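Local coordinates for imelysin-like protein (Psychrobacter arcticus, PDB 3PF0) that is of unknown function but belongs to the imelysin-like (M75 peptidase) family and has been regarded as a putative metalloendopeptidase, at residues Lys72-Leu77 with Thr198-Ile203; Asn244-Glu247 with Gly251-Gly254; Ala274-Leu279 with Thr338-Leu343; Ala290-Asn295 with Pro350-Arg355. One frame throughout, in Å; residues are numbered along the deposited sequence. Where two conformers were deposited one is given.

Contact 1: residues Lys72-Leu77 with Thr198-Ile203; sequences KQSDLL and TRLKDI
The carboxylate of D75 is the flat group of this contact, and it meets the end of K201 with both oxygens leading and CG behind them. OD1 lies 3.2 Å from K201 NZ, a salt bridge whose hydrogen bond is weak, while K201 CE packs 3.5 Å from the other oxygen, D75 OD2. The two side chains approach from opposite directions. K201 gets there by bending at its last two torsions (chi3 -99°, chi4 143°), which brings CE and NZ together to the carboxylate; a long, flexible lysine suits such a reach across the interface. Both residues stay partly exposed, as suits a charged pair at the margin of a helix interface.

Deeper in, S74 and L200 make the apolar half. The methyl CD1 of L200 lies against S74 CB at 3.8 Å, and the smallness of serine lets leucine come in where the backbones are closest, with S74 CA and L200 CA 8.3 Å apart. In one of its two conformers S74 OG hydrogen-bonds to S193 O, which would satisfy this buried hydroxyl.

Helices 48-84 and 183-214 run in broadly opposite directions here, and the disulfide C85-C186 links the residue just past helix 48-84 to the early part of helix 183-214. Around L200 the core is completed by A70 and A71, by W109 of helix 92-112 and by I129 of the short helix 125-129.

Contact 2: residues Asn244-Glu247 with Gly251-Gly254; sequences NAIE and GLSG
E247 meets the loop through both its backbone and its side chain: its carbonyl oxygen, E247 O, accepts a hydrogen bond from L252 N at 3.1 Å. The bond is nearly straight (170° at the hydrogen), and the donor lies in the carbonyl plane. Beside it, L252 CD1 reaches back to E247 CA at 3.9 Å and to the branch methyl I246 CG2 at 4.0 Å, the leucine and isoleucine lying side by side and pointing the same way. The glutamate chain, extended past CG, runs out along S253 and brings OE2 to 3.4 Å from S253 CB.

What sets these groups in place is the end of helix 225-250. G251 leaves the helix with positive phi (53°), which glycine adopts easily, and a Schellman motif follows, with L252 N bonding back across the last turn while the chain continues outward. Farther out, helix 327-351 supports both sides: Y334 touches E247 and L252, Q331 touches L252, and L337 touches I246.

Chemically, the grip is divided: the L252 amide gives a carbonyl of the last turn a partner from beyond the helix end, and aliphatic branches seal the turn, leaving the glutamate and serine to the more exposed side.

Contact 3: residues Ala274-Leu279 with Thr338-Leu343; sequences AKLATL and TNITRL
Helices 268-283 and 327-351, two members of the C-terminal half of this all-helical protein, meet through L276, L279 and I340. All three residues are buried and apolar, as an interior between helices demands. The closest touch is between methyls, L279 CD2 and I340 CG2 at 3.9 Å, where the two side chains slide past each other in opposite directions. L279 places its CG anti to the backbone N (chi1 -166°), carrying its methyls toward helix 327-351, whose I340 CA is 10.1 Å from L279 CA. The other branch of the isoleucine reaches L276 more loosely, with I340 CD1 4.3 Å from L276 CD2, so the beta-branched residue offers one methyl to each leucine.

The segments run in broadly the same direction, and helix 298-316 packs against both: T311 touches L276 and I340, L308 touches L279.

Several polar side chains bond within their own helix: T341 OG1 donates to T338 O at 2.7 Å, and T278 OG1 to A274 O at 2.9 Å, though T278 OG1 also bonds S111 OG and K275 pairs with E113. R342 grips N339 OD1 side-on with NE at 3.1 Å and NH2 at 3.0 Å, in the guanidinium plane.

Contact 4: residues Ala290-Asn295 with Pro350-Arg355; sequences AILGSN and PTLGIR
L352 leads into L292 and I291 by way of its CG, which is anti to the carbonyl carbon (chi1 -69°), a torsion that turns the branch toward helix 286-292. CG lies 4.0 Å from L292 CD2. Its methyl CD2 then divides its contact, 3.9 Å from L292 CD2 and 3.9 Å from I291 CG2. I291 crosses L352 at about a right angle, touching it with CG2. L292 CD2 is shared in turn, since T351 CG2 also packs against it at 3.9 Å, giving a small cluster of methyls.

This is a meeting of two helix ends. Helix 286-292 stops before G293, while helix 327-351 closes at G353 in a Schellman motif, its positive phi (67°) being easy for a residue without a side chain. Threonine suits its place because its methyl joins the cluster while its OG1 bonds back to the carbonyl oxygen of Q347; the T351 backbone is hydrogen-bonded to V44. S294 OG likewise returns to its own segment, reaching I291 O at 3.2 Å from above the carbonyl plane. Farther around, F231 of helix 225-250 lies against L352, L348 against L292, and Y54 of helix 48-84 against I291.

Overall arrangement
Along the chain contacts 1, 2 and 3 come in series, whereas the segments of contacts 3 and 4 alternate. Contact 1 joins helices 48-84 and 183-214 on the opposite side of the chain's centre from contacts 2 and 3, its centre being about 32 Å from that of contact 2 and about 26 Å from that of contact 3. Helix 327-351 is the common thread of the other group: it supplies one side of contacts 3 and 4, whose centres are about 18 Å apart, and its earlier turns lie against contact 2, about 17 Å from contact 3 between centres. None of the contacts touch, so the all-helical fold is joined at several separate places along its long helices.

Contact 1: residues Lys72-Leu77 with Thr198-Ile203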
# COMPACT_ATOMS: atom_id res chain seq x y z
N LYS A 72 10.46 -9.46 1.14
CA LYS A 72 11.36 -9.75 2.28
C LYS A 72 10.53 -9.97 3.57
O LYS A 72 10.74 -10.97 4.27
CB LYS A 72 12.34 -8.57 2.43
CG LYS A 72 13.31 -8.61 3.61
CD LYS A 72 14.09 -7.29 3.64
CE LYS A 72 14.92 -7.08 4.88
NZ LYS A 72 15.84 -5.92 4.73
N GLN A 73 9.56 -9.08 3.84
CA GLN A 73 8.69 -9.14 5.01
C GLN A 73 7.76 -10.36 4.97
O GLN A 73 7.46 -10.91 6.03
CB GLN A 73 7.90 -7.84 5.18
CG GLN A 73 8.74 -6.59 5.44
CD GLN A 73 9.95 -6.77 6.33
OE1 GLN A 73 9.95 -7.50 7.33
NE2 GLN A 73 11.01 -6.07 6.00
N SER A 74 7.30 -10.76 3.76
CA SER A 74 6.44 -11.93 3.56
C SER A 74 7.26 -13.19 3.83
O SER A 74 6.76 -14.13 4.44
CB SER A 74 5.86 -11.94 2.15
OG SER A 74 4.80 -12.87 2.05
N ASP A 75 8.54 -13.19 3.38
CA ASP A 75 9.49 -14.30 3.62
C ASP A 75 9.76 -14.44 5.12
O ASP A 75 9.78 -15.56 5.63
CB ASP A 75 10.83 -14.07 2.89
CG ASP A 75 10.82 -14.32 1.39
OD1 ASP A 75 9.76 -14.75 0.86
OD2 ASP A 75 11.85 -14.05 0.74
N LEU A 76 9.98 -13.31 5.83
CA LEU A 76 10.22 -13.38 7.28
C LEU A 76 8.96 -13.89 8.01
O LEU A 76 9.11 -14.69 8.94
CB LEU A 76 10.72 -12.05 7.88
CG LEU A 76 10.97 -12.04 9.44
CD1 LEU A 76 11.91 -13.18 9.90
CD2 LEU A 76 11.48 -10.70 9.90
N LEU A 77 7.75 -13.49 7.56
CA LEU A 77 6.51 -13.98 8.16
C LEU A 77 6.40 -15.48 7.95
O LEU A 77 6.12 -16.20 8.91
CB LEU A 77 5.26 -13.25 7.60
CG LEU A 77 3.88 -13.66 8.22
CD1 LEU A 77 3.83 -13.41 9.74
CD2 LEU A 77 2.73 -12.97 7.51
N THR A 198 5.69 -15.58 -3.16
CA THR A 198 5.85 -15.94 -4.57
C THR A 198 5.31 -14.82 -5.49
O THR A 198 5.97 -14.47 -6.45
CB THR A 198 5.15 -17.28 -4.86
OG1 THR A 198 5.73 -18.29 -4.05
CG2 THR A 198 5.23 -17.69 -6.35
N ARG A 199 4.12 -14.27 -5.17
CA ARG A 199 3.50 -13.22 -5.98
C ARG A 199 4.31 -11.92 -5.93
O ARG A 199 4.49 -11.29 -6.97
CB ARG A 199 2.05 -12.96 -5.52
CG ARG A 199 1.10 -14.08 -5.92
CD ARG A 199 -0.31 -13.85 -5.38
NE ARG A 199 -1.19 -14.98 -5.70
CZ ARG A 199 -1.85 -15.12 -6.84
NH1 ARG A 199 -1.75 -14.20 -7.79
NH2 ARG A 199 -2.62 -16.18 -7.04
N LEU A 200 4.79 -11.54 -4.74
CA LEU A 200 5.58 -10.33 -4.53
C LEU A 200 6.95 -10.39 -5.22
O LEU A 200 7.39 -9.38 -5.77
CB LEU A 200 5.75 -10.04 -3.03
CG LEU A 200 4.47 -9.69 -2.26
CD1 LEU A 200 4.69 -9.72 -0.76
CD2 LEU A 200 3.93 -8.36 -2.68
N LYS A 201 7.61 -11.57 -5.19
CA LYS A 201 8.91 -11.74 -5.84
C LYS A 201 8.75 -11.70 -7.35
O LYS A 201 9.61 -11.15 -8.04
CB LYS A 201 9.59 -13.03 -5.40
CG LYS A 201 10.54 -12.81 -4.23
CD LYS A 201 10.93 -14.11 -3.55
CE LYS A 201 10.13 -14.36 -2.30
NZ LYS A 201 9.81 -15.80 -2.11
N ASP A 202 7.62 -12.22 -7.86
CA ASP A 202 7.34 -12.21 -9.29
C ASP A 202 7.14 -10.77 -9.79
O ASP A 202 7.60 -10.46 -10.88
CB ASP A 202 6.11 -13.08 -9.61
CG ASP A 202 6.37 -14.58 -9.58
OD1 ASP A 202 7.42 -15.01 -9.01
OD2 ASP A 202 5.52 -15.34 -10.11
N ILE A 203 6.50 -9.90 -8.97
CA ILE A 203 6.27 -8.48 -9.29
C ILE A 203 7.61 -7.74 -9.27
O ILE A 203 7.90 -6.99 -10.21
CB ILE A 203 5.21 -7.84 -8.36
CG1 ILE A 203 3.82 -8.46 -8.63
CG2 ILE A 203 5.15 -6.30 -8.53
CD1 ILE A 203 2.92 -8.40 -7.50

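Contact 2: residues Asn244-Glu247 with Gly251-Gly254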
# COMPACT_ATOMS: atom_id res chain seq x y z
N ASN A 244 -11.90 5.44 0.33
CA ASN A 244 -12.14 4.05 0.72
C ASN A 244 -11.68 3.72 2.11
O ASN A 244 -12.32 2.89 2.75
CB ASN A 244 -11.51 3.06 -0.28
CG ASN A 244 -12.03 3.19 -1.69
OD1 ASN A 244 -13.15 3.67 -1.94
ND2 ASN A 244 -11.23 2.75 -2.65
N ALA A 245 -10.58 4.31 2.59
CA ALA A 245 -10.06 3.99 3.91
C ALA A 245 -10.54 4.94 5.02
O ALA A 245 -10.60 4.51 6.17
CB ALA A 245 -8.54 3.95 3.89
N ILE A 246 -10.86 6.22 4.70
CA ILE A 246 -11.22 7.18 5.75
C ILE A 246 -12.71 7.60 5.70
O ILE A 246 -13.43 7.30 6.64
CB ILE A 246 -10.26 8.43 5.73
CG1 ILE A 246 -8.77 8.02 5.93
CG2 ILE A 246 -10.68 9.53 6.74
CD1 ILE A 246 -8.38 7.33 7.30
N GLU A 247 -13.14 8.32 4.65
CA GLU A 247 -14.50 8.85 4.52
C GLU A 247 -15.58 7.77 4.64
O GLU A 247 -16.47 7.90 5.48
CB GLU A 247 -14.68 9.62 3.20
CG GLU A 247 -16.05 10.25 3.02
CD GLU A 247 -16.24 11.00 1.72
OE1 GLU A 247 -15.98 10.41 0.65
OE2 GLU A 247 -16.67 12.17 1.77
N GLY A 251 -17.94 6.82 8.03
CA GLY A 251 -19.21 7.47 7.71
C GLY A 251 -19.21 8.96 7.96
O GLY A 251 -19.98 9.47 8.77
N LEU A 252 -18.30 9.68 7.27
CA LEU A 252 -18.15 11.13 7.43
C LEU A 252 -19.10 11.91 6.51
O LEU A 252 -19.48 13.03 6.86
CB LEU A 252 -16.69 11.55 7.17
CG LEU A 252 -15.58 10.86 7.99
CD1 LEU A 252 -14.23 11.30 7.53
CD2 LEU A 252 -15.71 11.14 9.49
N SER A 253 -19.46 11.34 5.35
CA SER A 253 -20.34 11.96 4.35
C SER A 253 -21.78 11.43 4.43
O SER A 253 -22.72 12.14 4.07
CB SER A 253 -19.80 11.75 2.94
OG SER A 253 -19.64 10.37 2.64
N GLY A 254 -21.92 10.19 4.89
CA GLY A 254 -23.20 9.51 5.04
C GLY A 254 -23.08 8.26 5.89
O GLY A 254 -22.31 8.24 6.85

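Contact 3: residues Ala274-Leu279 with Thr338-Leu343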
# COMPACT_ATOMS: atom_id res chain seq x y z
N ALA A 274 2.21 4.59 7.04
CA ALA A 274 3.11 4.00 6.04
C ALA A 274 2.86 4.62 4.66
O ALA A 274 3.82 4.97 3.97
CB ALA A 274 2.92 2.49 5.99
N LYS A 275 1.58 4.82 4.29
CA LYS A 275 1.20 5.43 3.01
C LYS A 275 1.62 6.90 2.97
O LYS A 275 2.19 7.33 1.97
CB LYS A 275 -0.30 5.29 2.75
CG LYS A 275 -0.72 3.84 2.52
CD LYS A 275 -2.14 3.72 2.02
CE LYS A 275 -2.38 2.32 1.53
NZ LYS A 275 -3.27 2.30 0.35
N LEU A 276 1.40 7.65 4.08
CA LEU A 276 1.78 9.07 4.16
C LEU A 276 3.30 9.26 4.05
O LEU A 276 3.75 10.13 3.31
CB LEU A 276 1.28 9.73 5.46
CG LEU A 276 -0.14 10.29 5.47
CD1 LEU A 276 -0.50 10.79 6.87
CD2 LEU A 276 -0.31 11.43 4.45
N ALA A 277 4.08 8.43 4.76
CA ALA A 277 5.54 8.48 4.76
C ALA A 277 6.13 8.18 3.36
O ALA A 277 7.14 8.77 2.98
CB ALA A 277 6.10 7.50 5.78
N THR A 278 5.47 7.29 2.58
CA THR A 278 5.89 6.92 1.23
C THR A 278 5.61 8.09 0.29
O THR A 278 6.48 8.45 -0.51
CB THR A 278 5.21 5.61 0.82
OG1 THR A 278 5.65 4.61 1.74
CG2 THR A 278 5.53 5.18 -0.60
N LEU A 279 4.42 8.71 0.42
CA LEU A 279 4.03 9.88 -0.37
C LEU A 279 4.95 11.06 -0.05
O LEU A 279 5.39 11.75 -0.97
CB LEU A 279 2.56 10.24 -0.10
CG LEU A 279 1.90 11.24 -1.07
CD1 LEU A 279 1.65 10.60 -2.44
CD2 LEU A 279 0.58 11.74 -0.51
N THR A 338 -7.71 15.72 1.89
CA THR A 338 -8.41 16.42 0.81
C THR A 338 -7.55 17.62 0.35
O THR A 338 -7.48 17.89 -0.86
CB THR A 338 -9.82 16.82 1.28
OG1 THR A 338 -10.54 15.62 1.60
CG2 THR A 338 -10.61 17.60 0.23
N ASN A 339 -6.87 18.29 1.30
CA ASN A 339 -5.97 19.40 0.98
C ASN A 339 -4.73 18.91 0.20
O ASN A 339 -4.24 19.62 -0.67
CB ASN A 339 -5.57 20.17 2.24
CG ASN A 339 -4.69 21.36 1.95
OD1 ASN A 339 -5.04 22.24 1.15
ND2 ASN A 339 -3.52 21.40 2.57
N ILE A 340 -4.24 17.68 0.49
CA ILE A 340 -3.09 17.09 -0.22
C ILE A 340 -3.51 16.76 -1.67
O ILE A 340 -2.76 17.09 -2.59
CB ILE A 340 -2.49 15.86 0.53
CG1 ILE A 340 -1.78 16.31 1.83
CG2 ILE A 340 -1.52 15.07 -0.37
CD1 ILE A 340 -1.37 15.20 2.78
N THR A 341 -4.70 16.17 -1.88
CA THR A 341 -5.21 15.85 -3.23
C THR A 341 -5.41 17.14 -4.02
O THR A 341 -5.08 17.18 -5.21
CB THR A 341 -6.51 15.02 -3.19
OG1 THR A 341 -7.45 15.66 -2.35
CG2 THR A 341 -6.31 13.62 -2.69
N ARG A 342 -5.88 18.21 -3.34
CA ARG A 342 -6.09 19.53 -3.92
C ARG A 342 -4.77 20.08 -4.45
O ARG A 342 -4.69 20.50 -5.60
CB ARG A 342 -6.69 20.49 -2.87
CG ARG A 342 -7.10 21.85 -3.44
CD ARG A 342 -7.47 22.85 -2.35
NE ARG A 342 -6.34 23.19 -1.48
CZ ARG A 342 -5.41 24.10 -1.77
NH1 ARG A 342 -5.46 24.77 -2.92
NH2 ARG A 342 -4.42 24.33 -0.92
N LEU A 343 -3.71 20.04 -3.61
CA LEU A 343 -2.38 20.52 -3.95
C LEU A 343 -1.77 19.71 -5.11
O LEU A 343 -1.10 20.30 -5.95
CB LEU A 343 -1.45 20.49 -2.73
CG LEU A 343 -1.69 21.54 -1.64
CD1 LEU A 343 -0.88 21.23 -0.41
CD2 LEU A 343 -1.37 22.95 -2.12

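Contact 4: residues Ala290-Asn295 with Pro350-Arg355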
# COMPACT_ATOMS: atom_id res chain seq x y z
N ALA A 290 14.14 19.66 -7.35
CA ALA A 290 15.03 20.36 -8.28
C ALA A 290 14.32 20.62 -9.62
O ALA A 290 14.55 21.67 -10.24
CB ALA A 290 16.30 19.54 -8.51
N ILE A 291 13.45 19.68 -10.05
CA ILE A 291 12.65 19.80 -11.28
C ILE A 291 11.61 20.92 -11.08
O ILE A 291 11.42 21.74 -11.99
CB ILE A 291 12.00 18.42 -11.64
CG1 ILE A 291 13.07 17.43 -12.15
CG2 ILE A 291 10.86 18.56 -12.65
CD1 ILE A 291 12.70 15.93 -12.11
N LEU A 292 10.98 20.98 -9.89
CA LEU A 292 9.97 21.98 -9.55
C LEU A 292 10.58 23.34 -9.25
O LEU A 292 9.95 24.36 -9.52
CB LEU A 292 9.13 21.53 -8.33
CG LEU A 292 8.34 20.22 -8.46
CD1 LEU A 292 7.95 19.70 -7.09
CD2 LEU A 292 7.11 20.39 -9.33
N GLY A 293 11.80 23.35 -8.69
CA GLY A 293 12.52 24.56 -8.30
C GLY A 293 13.38 25.18 -9.38
O GLY A 293 14.51 25.59 -9.10
N SER A 294 12.84 25.28 -10.61
CA SER A 294 13.53 25.88 -11.75
C SER A 294 13.25 27.40 -11.85
O SER A 294 14.01 28.11 -12.50
CB SER A 294 13.14 25.18 -13.04
OG SER A 294 13.62 23.85 -13.06
N ASN A 295 12.16 27.88 -11.20
CA ASN A 295 11.77 29.29 -11.19
C ASN A 295 11.17 29.67 -9.82
O ASN A 295 11.86 29.52 -8.80
CB ASN A 295 10.80 29.59 -12.35
N PRO A 350 -0.19 20.60 -12.83
CA PRO A 350 -0.02 21.62 -13.88
C PRO A 350 1.40 22.21 -13.97
O PRO A 350 1.81 22.61 -15.06
CB PRO A 350 -1.03 22.71 -13.51
CG PRO A 350 -1.25 22.53 -12.07
CD PRO A 350 -1.14 21.07 -11.79
N THR A 351 2.15 22.25 -12.84
CA THR A 351 3.54 22.74 -12.80
C THR A 351 4.43 21.77 -13.58
O THR A 351 5.29 22.21 -14.33
CB THR A 351 4.01 22.94 -11.35
OG1 THR A 351 3.21 23.95 -10.74
CG2 THR A 351 5.47 23.32 -11.24
N LEU A 352 4.17 20.46 -13.44
CA LEU A 352 4.92 19.42 -14.16
C LEU A 352 4.46 19.29 -15.62
O LEU A 352 5.04 18.50 -16.38
CB LEU A 352 4.80 18.07 -13.42
CG LEU A 352 5.50 17.96 -12.06
CD1 LEU A 352 4.94 16.80 -11.25
CD2 LEU A 352 7.01 17.82 -12.21
N GLY A 353 3.43 20.05 -16.01
CA GLY A 353 2.87 20.06 -17.36
C GLY A 353 2.16 18.78 -17.78
O GLY A 353 2.02 18.53 -18.99
N ILE A 354 1.72 17.97 -16.81
CA ILE A 354 1.02 16.69 -17.04
C ILE A 354 -0.50 16.87 -16.80
O ILE A 354 -0.95 18.01 -16.68
CB ILE A 354 1.64 15.51 -16.23
CG1 ILE A 354 1.86 15.87 -14.74
CG2 ILE A 354 2.93 15.02 -16.91
CD1 ILE A 354 2.11 14.71 -13.86
N ARG A 355 -1.28 15.77 -16.79
CA ARG A 355 -2.75 15.85 -16.68
C ARG A 355 -3.34 15.08 -15.50
O ARG A 355 -2.81 14.04 -15.11
CB ARG A 355 -3.41 15.35 -17.98
CG ARG A 355 -3.05 16.16 -19.22
CD ARG A 355 -2.87 15.31 -20.47
NE ARG A 355 -1.88 14.24 -20.30
CZ ARG A 355 -0.57 14.38 -20.48
NH1 ARG A 355 -0.06 15.56 -20.82
NH2 ARG A 355 0.24 13.35 -20.30